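Local coordinates for YfkN protein (Bacillus subtilis subsp. subtilis, PDB 3GVE) that belongs to the calcineurin-like phosphoesterase family and holds a manganese and a magnesium ion close together in a site built on a layered alpha-beta fold, at residues A[81-86]-A[119-124]; A[242-247]-A[288-293]; A[269-274]-A[304-309]. All blocks are in the same frame, centred on the assembly; numbering follows the deposited sequence. Where two conformers were deposited one is given.

Interaction 1 (A[81-86]-A[119-124]); sequences DDIISG and DGTIKG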
ATOM      1  N   ASP A  81      -3.365  -5.615  25.858  1.00 18.11           N
ATOM      2  CA  ASP A  81      -4.067  -5.954  27.085  1.00 20.04           C
ATOM      3  C   ASP A  81      -4.777  -4.760  27.703  1.00 18.56           C
ATOM      4  O   ASP A  81      -5.939  -4.861  28.056  1.00 19.50           O
ATOM      5  CB  ASP A  81      -3.118  -6.618  28.087  1.00 24.31           C
ATOM      6  CG  ASP A  81      -2.665  -7.977  27.627  1.00 28.86           C
ATOM      7  OD1 ASP A  81      -3.434  -8.648  26.924  1.00 29.70           O
ATOM      8  OD2 ASP A  81      -1.540  -8.372  27.968  1.00 31.83           O
ATOM      9  N   ASP A  82      -4.086  -3.634  27.794  1.00 17.74           N
ATOM     10  CA  ASP A  82      -4.680  -2.428  28.370  1.00 17.88           C
ATOM     11  C   ASP A  82      -5.743  -1.768  27.486  1.00 16.16           C
ATOM     12  O   ASP A  82      -6.667  -1.155  27.986  1.00 16.75           O
ATOM     13  CB  ASP A  82      -3.613  -1.424  28.755  1.00 19.87           C
ATOM     14  CG  ASP A  82      -2.742  -1.908  29.890  1.00 23.62           C
ATOM     15  OD1 ASP A  82      -3.221  -2.726  30.684  1.00 24.93           O
ATOM     16  OD2 ASP A  82      -1.582  -1.491  29.935  1.00 26.11           O
ATOM     17  N   ILE A  83      -5.621  -1.924  26.170  1.00 14.82           N
ATOM     18  CA  ILE A  83      -6.645  -1.416  25.271  1.00 15.08           C
ATOM     19  C   ILE A  83      -7.902  -2.279  25.425  1.00 16.02           C
ATOM     20  O   ILE A  83      -9.004  -1.772  25.515  1.00 15.74           O
ATOM     21  CB  ILE A  83      -6.122  -1.341  23.820  1.00 13.09           C
ATOM     22  CG1 ILE A  83      -5.109  -0.195  23.689  1.00 12.91           C
ATOM     23  CG2 ILE A  83      -7.281  -1.156  22.834  1.00 13.05           C
ATOM     24  CD1 ILE A  83      -4.302  -0.165  22.343  1.00 12.08           C
ATOM     25  N   ILE A  84      -7.716  -3.586  25.519  1.00 16.09           N
ATOM     26  CA  ILE A  84      -8.845  -4.505  25.660  1.00 16.94           C
ATOM     27  C   ILE A  84      -9.666  -4.257  26.933  1.00 18.32           C
ATOM     28  O   ILE A  84     -10.882  -4.255  26.900  1.00 20.07           O
ATOM     29  CB  ILE A  84      -8.362  -5.957  25.570  1.00 16.60           C
ATOM     30  CG1 ILE A  84      -8.110  -6.315  24.102  1.00 18.07           C
ATOM     31  CG2 ILE A  84      -9.357  -6.913  26.194  1.00 17.31           C
ATOM     32  CD1 ILE A  84      -7.504  -7.673  23.894  1.00 18.98           C
ATOM     33  N   SER A  85      -8.970  -4.003  28.027  1.00 19.41           N
ATOM     34  CA  SER A  85      -9.586  -3.780  29.329  1.00 20.79           C
ATOM     35  C   SER A  85     -10.149  -2.371  29.449  1.00 21.36           C
ATOM     36  O   SER A  85     -10.942  -2.089  30.336  1.00 22.17           O
ATOM     37  CB  SER A  85      -8.563  -4.026  30.441  1.00 21.59           C
ATOM     38  OG  SER A  85      -7.618  -2.984  30.522  1.00 22.08           O
ATOM     39  N   GLY A  86      -9.724  -1.482  28.550  1.00 21.44           N
ATOM     40  CA  GLY A  86     -10.171  -0.099  28.573  1.00 21.94           C
ATOM     41  C   GLY A  86      -9.313   0.757  29.478  1.00 23.16           C
ATOM     42  O   GLY A  86      -9.565   1.926  29.673  1.00 24.54           O
ATOM     43  N   ASP A 119     -13.193  -4.313  20.208  1.00  9.78           N
ATOM     44  CA  ASP A 119     -14.075  -3.886  21.291  1.00 10.63           C
ATOM     45  C   ASP A 119     -13.307  -2.963  22.241  1.00 10.04           C
ATOM     46  O   ASP A 119     -13.817  -1.951  22.653  1.00  9.99           O
ATOM     47  CB  ASP A 119     -14.632  -5.080  22.075  1.00 10.92           C
ATOM     48  CG  ASP A 119     -15.765  -5.803  21.349  1.00 11.88           C
ATOM     49  OD1 ASP A 119     -16.435  -5.229  20.479  1.00 12.49           O
ATOM     50  OD2 ASP A 119     -15.973  -6.971  21.691  1.00 13.00           O
ATOM     51  N   GLY A 120     -12.079  -3.322  22.570  1.00 10.81           N
ATOM     52  CA  GLY A 120     -11.273  -2.513  23.469  1.00 10.90           C
ATOM     53  C   GLY A 120     -10.969  -1.151  22.880  1.00 10.49           C
ATOM     54  O   GLY A 120     -10.989  -0.154  23.558  1.00 10.94           O
ATOM     55  N   THR A 121     -10.694  -1.127  21.583  1.00  9.81           N
ATOM     56  CA  THR A 121     -10.398   0.119  20.861  1.00 10.01           C
ATOM     57  C   THR A 121     -11.581   1.078  20.922  1.00  9.39           C
ATOM     58  O   THR A 121     -11.419   2.245  21.192  1.00  9.39           O
ATOM     59  CB  THR A 121     -10.019  -0.175  19.389  1.00 10.86           C
ATOM     60  OG1 THR A 121      -8.780  -0.872  19.354  1.00 11.12           O
ATOM     61  CG2 THR A 121      -9.870   1.111  18.581  1.00 10.63           C
ATOM     62  N   ILE A 122     -12.775   0.547  20.682  1.00  9.62           N
ATOM     63  CA  ILE A 122     -14.005   1.321  20.709  1.00 10.16           C
ATOM     64  C   ILE A 122     -14.283   1.909  22.104  1.00 10.91           C
ATOM     65  O   ILE A 122     -14.799   3.001  22.208  1.00 11.35           O
ATOM     66  CB  ILE A 122     -15.196   0.442  20.213  1.00 10.29           C
ATOM     67  CG1 ILE A 122     -15.042   0.147  18.721  1.00 11.24           C
ATOM     68  CG2 ILE A 122     -16.520   1.115  20.460  1.00 11.21           C
ATOM     69  CD1 ILE A 122     -15.957  -0.978  18.207  1.00 12.16           C
ATOM     70  N   LYS A 123     -13.941   1.174  23.159  1.00 10.46           N
ATOM     71  CA  LYS A 123     -14.226   1.603  24.545  1.00 11.39           C
ATOM     72  C   LYS A 123     -13.665   2.972  24.880  1.00 11.55           C
ATOM     73  O   LYS A 123     -14.232   3.700  25.653  1.00 13.52           O
ATOM     74  CB  LYS A 123     -13.642   0.620  25.563  1.00 13.78           C
ATOM     75  CG  LYS A 123     -14.325  -0.714  25.614  1.00 15.01           C
ATOM     76  CD  LYS A 123     -13.623  -1.670  26.586  1.00 15.42           C
ATOM     77  CE  LYS A 123     -14.210  -3.054  26.419  1.00 16.20           C
ATOM     78  NZ  LYS A 123     -13.764  -3.962  27.449  1.00 16.07           N
ATOM     79  N   GLY A 124     -12.514   3.281  24.307  1.00 10.17           N
ATOM     80  CA  GLY A 124     -11.824   4.528  24.556  1.00 10.72           C
ATOM     81  C   GLY A 124     -12.287   5.775  23.767  1.00 10.61           C
ATOM     82  O   GLY A 124     -11.818   6.867  24.063  1.00 10.93           O
TER
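I84 and G120 bring two helices almost backbone to backbone: their CA atoms are 3.8 Å apart. The last turn of helix 70-85 crosses the end of helix 115-123 at 67°, and the two short axes approach to 7.3 Å. G120, having no side chain, makes this closeness possible; its CA sits 3.1 Å from the carbonyl O of I83, and that same oxygen also takes the backbone N-H of G86 as the first helix finishes. G86, with positive phi, is the first residue to leave the helix.

On one flank of the crossing, the branch methyl of I83 does the touching. I83 has chi1 -72°, which sets CG1 beside the backbone N and leaves CG2 to lie against the second helix, 3.6 Å from T121 N. The same methyl is 3.8 Å from T121 OG1, a hydroxyl already hydrogen-bonded to the carbonyl O of F117 one turn earlier. F117, in the same second helix, and H90 of a nearby loop also touch I83.

On the outer side, K123 reaches back with its chain extended beyond CG. Its CD passes 4.3 Å from G86 CA, and NZ donates to I84 O at 2.9 Å, close to head-on at a C=O...N angle of 166°. A lysine ammonium at the carbonyl-rich end of a helix is probably favourable electrostatically.

G124 O, bonded to N97 ND2, adds a tie to helix 91-98. The whole is a close, glycine-based helix-helix crossing in the helical part of this metallophosphoesterase fold, its centre about 20 Å from the centre of the chain.

Interaction 2 (A[242-247]-A[288-293]); sequences IDAIIS and GVIDLK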
ATOM      1  N   ILE A 242     -31.781   8.554   3.894  1.00 11.47           N
ATOM      2  CA  ILE A 242     -30.390   8.951   4.099  1.00 11.24           C
ATOM      3  C   ILE A 242     -30.184  10.315   3.465  1.00 10.78           C
ATOM      4  O   ILE A 242     -30.491  10.527   2.305  1.00 12.51           O
ATOM      5  CB  ILE A 242     -29.411   7.955   3.461  1.00 12.07           C
ATOM      6  CG1 ILE A 242     -29.554   6.584   4.126  1.00 13.47           C
ATOM      7  CG2 ILE A 242     -27.974   8.482   3.575  1.00 10.98           C
ATOM      8  CD1 ILE A 242     -28.756   5.445   3.450  1.00 14.17           C
ATOM      9  N   ASP A 243     -29.663  11.238   4.253  1.00 10.25           N
ATOM     10  CA  ASP A 243     -29.433  12.604   3.795  1.00 10.43           C
ATOM     11  C   ASP A 243     -28.018  12.906   3.303  1.00 10.06           C
ATOM     12  O   ASP A 243     -27.813  13.882   2.615  1.00 10.25           O
ATOM     13  CB  ASP A 243     -29.814  13.587   4.893  1.00 11.69           C
ATOM     14  CG  ASP A 243     -31.259  13.417   5.314  1.00 13.07           C
ATOM     15  OD1 ASP A 243     -32.149  13.602   4.468  1.00 14.75           O
ATOM     16  OD2 ASP A 243     -31.493  13.050   6.464  1.00 12.82           O
ATOM     17  N   ALA A 244     -27.058  12.070   3.688  1.00  9.26           N
ATOM     18  CA  ALA A 244     -25.656  12.259   3.303  1.00  9.32           C
ATOM     19  C   ALA A 244     -24.946  10.931   3.421  1.00  8.51           C
ATOM     20  O   ALA A 244     -25.217  10.186   4.334  1.00  9.13           O
ATOM     21  CB  ALA A 244     -25.007  13.276   4.220  1.00 10.28           C
ATOM     22  N   ILE A 245     -24.024  10.680   2.497  1.00  8.47           N
ATOM     23  CA  ILE A 245     -23.242   9.447   2.487  1.00  8.21           C
ATOM     24  C   ILE A 245     -21.749   9.746   2.425  1.00  7.49           C
ATOM     25  O   ILE A 245     -21.281  10.430   1.534  1.00  8.49           O
ATOM     26  CB  ILE A 245     -23.617   8.537   1.291  1.00  8.72           C
ATOM     27  CG1 ILE A 245     -25.100   8.156   1.359  1.00  9.96           C
ATOM     28  CG2 ILE A 245     -22.739   7.284   1.284  1.00 10.79           C
ATOM     29  CD1 ILE A 245     -25.642   7.523   0.040  1.00 11.25           C
ATOM     30  N   ILE A 246     -21.021   9.208   3.390  1.00  7.46           N
ATOM     31  CA  ILE A 246     -19.570   9.176   3.337  1.00  7.88           C
ATOM     32  C   ILE A 246     -19.185   7.795   2.782  1.00  7.49           C
ATOM     33  O   ILE A 246     -19.633   6.779   3.289  1.00  8.06           O
ATOM     34  CB  ILE A 246     -18.935   9.369   4.727  1.00  8.41           C
ATOM     35  CG1 ILE A 246     -19.565  10.548   5.495  1.00  9.04           C
ATOM     36  CG2 ILE A 246     -17.419   9.524   4.605  1.00  9.69           C
ATOM     37  CD1 ILE A 246     -19.639  11.838   4.723  1.00  9.80           C
ATOM     38  N   SER A 247     -18.357   7.791   1.743  0.50  7.62           N
ATOM     39  CA  SER A 247     -17.941   6.577   1.084  0.50  8.51           C
ATOM     40  C   SER A 247     -16.438   6.463   1.250  0.50  7.84           C
ATOM     41  O   SER A 247     -15.738   7.410   1.481  0.50  9.09           O
ATOM     42  CB  SER A 247     -18.343   6.644  -0.396  0.50  9.46           C
ATOM     43  OG  SER A 247     -17.915   5.520  -1.142  0.50  7.56           O
ATOM     44  N   GLY A 288     -13.284  15.123   3.064  1.00  8.00           N
ATOM     45  CA  GLY A 288     -14.611  15.194   2.468  1.00  8.35           C
ATOM     46  C   GLY A 288     -15.411  16.296   3.137  1.00  7.99           C
ATOM     47  O   GLY A 288     -15.316  16.499   4.329  1.00  8.51           O
ATOM     48  N   VAL A 289     -16.222  16.983   2.346  1.00  8.69           N
ATOM     49  CA  VAL A 289     -17.019  18.103   2.840  1.00  9.31           C
ATOM     50  C   VAL A 289     -18.402  18.020   2.225  1.00  9.25           C
ATOM     51  O   VAL A 289     -18.544  18.118   1.028  1.00 10.74           O
ATOM     52  CB  VAL A 289     -16.366  19.479   2.489  1.00 10.95           C
ATOM     53  CG1 VAL A 289     -17.192  20.629   3.057  1.00 12.51           C
ATOM     54  CG2 VAL A 289     -14.934  19.542   2.999  1.00 11.77           C
ATOM     55  N   ILE A 290     -19.409  17.833   3.067  1.00  9.23           N
ATOM     56  CA  ILE A 290     -20.792  17.892   2.619  1.00  9.78           C
ATOM     57  C   ILE A 290     -21.504  19.078   3.266  1.00  9.76           C
ATOM     58  O   ILE A 290     -21.460  19.253   4.462  1.00 10.71           O
ATOM     59  CB  ILE A 290     -21.545  16.588   2.948  1.00 10.35           C
ATOM     60  CG1 ILE A 290     -21.003  15.456   2.069  1.00 10.12           C
ATOM     61  CG2 ILE A 290     -23.032  16.760   2.782  1.00 10.93           C
ATOM     62  CD1 ILE A 290     -21.653  14.106   2.322  1.00 10.39           C
ATOM     63  N   ASP A 291     -22.148  19.882   2.434  1.00 10.30           N
ATOM     64  CA  ASP A 291     -22.955  21.007   2.901  1.00 11.68           C
ATOM     65  C   ASP A 291     -24.419  20.653   2.705  1.00 12.33           C
ATOM     66  O   ASP A 291     -24.819  20.231   1.642  1.00 14.63           O
ATOM     67  CB  ASP A 291     -22.582  22.286   2.146  1.00 14.12           C
ATOM     68  CG  ASP A 291     -21.173  22.747   2.472  1.00 17.44           C
ATOM     69  OD1 ASP A 291     -20.937  23.166   3.600  1.00 18.97           O
ATOM     70  OD2 ASP A 291     -20.293  22.636   1.604  1.00 19.99           O
ATOM     71  N   LEU A 292     -25.187  20.803   3.774  1.00 11.79           N
ATOM     72  CA  LEU A 292     -26.640  20.643   3.740  1.00 12.48           C
ATOM     73  C   LEU A 292     -27.301  21.973   4.068  1.00 13.12           C
ATOM     74  O   LEU A 292     -26.953  22.601   5.044  1.00 13.49           O
ATOM     75  CB  LEU A 292     -27.099  19.609   4.763  1.00 12.68           C
ATOM     76  CG  LEU A 292     -26.552  18.180   4.612  1.00 13.28           C
ATOM     77  CD1 LEU A 292     -27.095  17.240   5.670  1.00 13.88           C
ATOM     78  CD2 LEU A 292     -26.794  17.646   3.191  1.00 14.23           C
ATOM     79  N   LYS A 293     -28.325  22.303   3.258  0.50 13.46           N
ATOM     80  CA  LYS A 293     -29.223  23.473   3.659  0.50 14.72           C
ATOM     81  C   LYS A 293     -30.541  22.827   4.057  0.50 14.12           C
ATOM     82  O   LYS A 293     -31.242  22.234   3.287  0.50 14.94           O
ATOM     83  CB  LYS A 293     -29.420  24.417   2.501  0.50 18.17           C
ATOM     84  CG  LYS A 293     -28.208  25.100   2.127  0.50 23.23           C
ATOM     85  CD  LYS A 293     -28.356  26.062   0.927  0.50 28.26           C
ATOM     86  CE  LYS A 293     -27.065  26.768   0.594  0.50 32.30           C
ATOM     87  NZ  LYS A 293     -27.239  27.723  -0.649  0.50 34.65           N
TER
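Two backbone peptide groups of segment 242-247 are the flat surfaces here; a methyl of I290 lies over one and a methyl of L292 comes to the oxygen of the other. I290 CD1 lies above the face of the I245-I246 peptide, 3.8 Å from I245 O. L292 CD2 comes in obliquely at the oxygen end of the D243-A244 peptide, 3.9 Å from D243 O. The tip of I290 is hemmed in further by two side chains: A244 CB is 3.9 Å from I290 CD1, and I246 CD1 is equally far from that methyl. I246 is bent at its second torsion (chi2 -51°), which turns CD1 back toward I290, and the two isoleucines run at a slant to each other.

This is face-to-face packing of two beta sheets, the buried heart of the layered metallophosphoesterase fold. Strands 244-247 and 286-297 belong to different sheets; the short segments 244-247 and 288-293 run antiparallel, at 177°, their axes approaching to 8.9 Å, and mesh through side chains. Strand 275-280 lends P276 and V278 to the packing around I290, while I14 and A16 of strand 9-17 meet A244 and I246. D243 OD2 accepts from I211 N. The side chain of I246 is about 12 Å from each bound ion, and strand 244-247 leads toward H249 and H251, which bind the magnesium and the manganese respectively.

Interaction 3 (A[269-274]-A[304-309]); sequences KGTING and ADSKGS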
ATOM      1  N   LYS A 269     -22.663  18.887  -8.331  1.00 12.85           N
ATOM      2  CA  LYS A 269     -23.194  18.947  -6.960  1.00 12.95           C
ATOM      3  C   LYS A 269     -22.621  17.885  -6.040  1.00 11.19           C
ATOM      4  O   LYS A 269     -22.824  17.980  -4.825  1.00 11.71           O
ATOM      5  CB  LYS A 269     -24.703  18.897  -6.971  1.00 15.07           C
ATOM      6  CG  LYS A 269     -25.331  20.074  -7.758  1.00 18.30           C
ATOM      7  CD  LYS A 269     -26.795  20.026  -7.563  1.00 22.48           C
ATOM      8  CE  LYS A 269     -27.233  20.622  -6.187  1.00 27.08           C
ATOM      9  NZ  LYS A 269     -27.301  22.091  -6.095  1.00 29.87           N
ATOM     10  N   GLY A 270     -21.927  16.904  -6.583  1.00  9.10           N
ATOM     11  CA  GLY A 270     -21.431  15.766  -5.809  1.00  9.43           C
ATOM     12  C   GLY A 270     -22.521  14.938  -5.235  1.00  8.93           C
ATOM     13  O   GLY A 270     -22.482  14.641  -4.007  1.00  9.83           O
ATOM     14  N   THR A 271     -23.499  14.538  -6.020  1.00  9.21           N
ATOM     15  CA  THR A 271     -24.632  13.729  -5.549  1.00  9.57           C
ATOM     16  C   THR A 271     -24.878  12.446  -6.327  1.00  8.99           C
ATOM     17  O   THR A 271     -24.554  12.396  -7.516  1.00  9.59           O
ATOM     18  CB  THR A 271     -25.968  14.599  -5.516  1.00  9.90           C
ATOM     19  OG1 THR A 271     -26.226  15.029  -6.846  1.00 10.88           O
ATOM     20  CG2 THR A 271     -25.916  15.764  -4.592  1.00 10.68           C
ATOM     21  N   ILE A 272     -25.493  11.484  -5.680  1.00  8.50           N
ATOM     22  CA  ILE A 272     -25.955  10.285  -6.356  1.00  8.84           C
ATOM     23  C   ILE A 272     -27.418  10.150  -5.940  1.00  9.03           C
ATOM     24  O   ILE A 272     -27.725  10.100  -4.761  1.00  8.94           O
ATOM     25  CB  ILE A 272     -25.139   9.029  -5.955  1.00  9.54           C
ATOM     26  CG1 ILE A 272     -23.632   9.266  -6.153  1.00 10.66           C
ATOM     27  CG2 ILE A 272     -25.632   7.802  -6.756  1.00 10.88           C
ATOM     28  CD1 ILE A 272     -22.771   8.075  -5.760  1.00 11.43           C
ATOM     29  N   ASN A 273     -28.295  10.124  -6.937  1.00 10.56           N
ATOM     30  CA  ASN A 273     -29.740  10.147  -6.713  1.00 10.65           C
ATOM     31  C   ASN A 273     -30.145  11.286  -5.792  1.00 10.34           C
ATOM     32  O   ASN A 273     -31.013  11.133  -4.962  1.00 11.89           O
ATOM     33  CB  ASN A 273     -30.255   8.808  -6.180  1.00 11.78           C
ATOM     34  CG  ASN A 273     -31.773   8.711  -6.221  1.00 13.16           C
ATOM     35  OD1 ASN A 273     -32.421   9.307  -7.069  1.00 16.12           O
ATOM     36  ND2 ASN A 273     -32.332   7.972  -5.295  1.00 12.15           N
ATOM     37  N   GLY A 274     -29.486  12.425  -5.947  1.00 10.87           N
ATOM     38  CA  GLY A 274     -29.837  13.620  -5.208  1.00 11.19           C
ATOM     39  C   GLY A 274     -29.271  13.701  -3.810  1.00 10.92           C
ATOM     40  O   GLY A 274     -29.508  14.661  -3.134  1.00 14.43           O
ATOM     41  N   ALA A 304     -33.037  21.067   1.636  1.00 16.38           N
ATOM     42  CA  ALA A 304     -33.463  21.979   0.565  1.00 16.41           C
ATOM     43  C   ALA A 304     -32.391  22.011  -0.530  1.00 16.46           C
ATOM     44  O   ALA A 304     -32.699  22.244  -1.707  1.00 18.71           O
ATOM     45  CB  ALA A 304     -33.674  23.333   1.111  1.00 17.37           C
ATOM     46  N   ASP A 305     -31.119  21.917  -0.166  1.00 15.56           N
ATOM     47  CA  ASP A 305     -30.023  21.950  -1.149  1.00 16.78           C
ATOM     48  C   ASP A 305     -28.838  21.234  -0.520  1.00 15.31           C
ATOM     49  O   ASP A 305     -28.769  21.134   0.682  1.00 14.56           O
ATOM     50  CB  ASP A 305     -29.653  23.395  -1.513  1.00 19.59           C
ATOM     51  CG  ASP A 305     -28.796  23.510  -2.785  1.00 22.91           C
ATOM     52  OD1 ASP A 305     -28.721  22.562  -3.557  1.00 23.48           O
ATOM     53  OD2 ASP A 305     -28.219  24.589  -3.001  1.00 25.87           O
ATOM     54  N   SER A 306     -27.922  20.739  -1.342  1.00 13.96           N
ATOM     55  CA  SER A 306     -26.783  19.937  -0.796  1.00 13.51           C
ATOM     56  C   SER A 306     -25.634  20.036  -1.741  1.00 12.94           C
ATOM     57  O   SER A 306     -25.793  20.346  -2.935  1.00 14.83           O
ATOM     58  CB  SER A 306     -27.192  18.496  -0.626  1.00 14.09           C
ATOM     59  OG  SER A 306     -27.498  17.935  -1.820  1.00 14.18           O
ATOM     60  N   LYS A 307     -24.441  19.738  -1.269  1.00 11.78           N
ATOM     61  CA  LYS A 307     -23.272  19.641  -2.136  1.00 12.03           C
ATOM     62  C   LYS A 307     -22.276  18.682  -1.482  1.00 11.01           C
ATOM     63  O   LYS A 307     -22.121  18.748  -0.265  1.00 11.53           O
ATOM     64  CB  LYS A 307     -22.637  21.022  -2.284  1.00 13.74           C
ATOM     65  CG  LYS A 307     -21.440  21.083  -3.228  1.00 16.32           C
ATOM     66  CD  LYS A 307     -20.890  22.518  -3.291  1.00 20.70           C
ATOM     67  CE  LYS A 307     -19.535  22.581  -3.939  1.00 25.82           C
ATOM     68  NZ  LYS A 307     -19.615  22.317  -5.347  1.00 29.33           N
ATOM     69  N   GLY A 308     -21.617  17.818  -2.272  1.00 10.34           N
ATOM     70  CA  GLY A 308     -20.469  17.029  -1.833  1.00  9.61           C
ATOM     71  C   GLY A 308     -19.227  17.487  -2.547  1.00  9.19           C
ATOM     72  O   GLY A 308     -19.248  17.613  -3.800  1.00 10.96           O
ATOM     73  N   SER A 309     -18.148  17.693  -1.834  1.00  9.67           N
ATOM     74  CA  SER A 309     -16.880  18.079  -2.429  1.00 10.13           C
ATOM     75  C   SER A 309     -15.739  17.486  -1.659  1.00  9.13           C
ATOM     76  O   SER A 309     -15.932  16.993  -0.515  1.00  9.01           O
ATOM     77  CB  SER A 309     -16.761  19.615  -2.423  1.00 12.50           C
ATOM     78  OG  SER A 309     -16.800  20.185  -1.171  1.00 15.13           O
TER
HETATM   79  O   HOH W   1     -24.509  22.361  -4.800  1.00 35.79           O
HETATM   80  O   HOH W   2     -29.674  16.484  -1.212  1.00 15.32           O
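K269 and D305 form a salt bridge, NZ to OD1 at 2.9 Å, the carboxylate offering the syn lone pair of that oxygen. The two side chains cross at about a right angle. The lysine is bent at chi3 (79°) and chi4 (80°), and its CE lies 3.6 Å from S306 O. A water that accepts from K269 NZ donates to S306 O, giving the lysine a second, water-mediated link to the strand. D305 OD1 also takes a weak bond from S306 N.

Beside this, the backbones meet. G308 N donates to K269 O at 2.8 Å with an N-H...O angle of 162°, and K307 CA adds a CA-H...O contact to that oxygen at 3.2 Å. In the other direction, G270 CA points a hydrogen at G308 O, 3.5 Å away. Further along, T271 CG2 rests 3.9 Å from S306 OG, and a second water links S306 OG to G274 O.

Bulges shape both segments: G270 and T271 form a G1 bulge facing N266, and A304 with D305 a classic bulge facing K293. Strand 271-272 pairs with both 265-266 and 275-280, with I272 touching helix 232-238, while strand 300-312 neighbours strand 286-297 in the other sheet, D305 and K307 bonding through their backbones to K293 and D291.

From the N terminus, interaction 1 comes first: it closes a loop of 32 residues that includes helix 91-98, and is complete long before the others open. Segment 242-247 then opens interaction 2, and 269-274 opens interaction 3 before 288-293 and 304-309 close them in turn, so these two loops cross. They also touch: K293 and A304 sit where strands 286-297 and 300-312 pair, with K293 O 2.7 Å from A304 N, a probable hydrogen bond. Interactions 2 and 3 thus join the two sheets at neighbouring strands. Interaction 1, its centre 30 Å from that of interaction 2 and across the chain's centre, ties helices together instead.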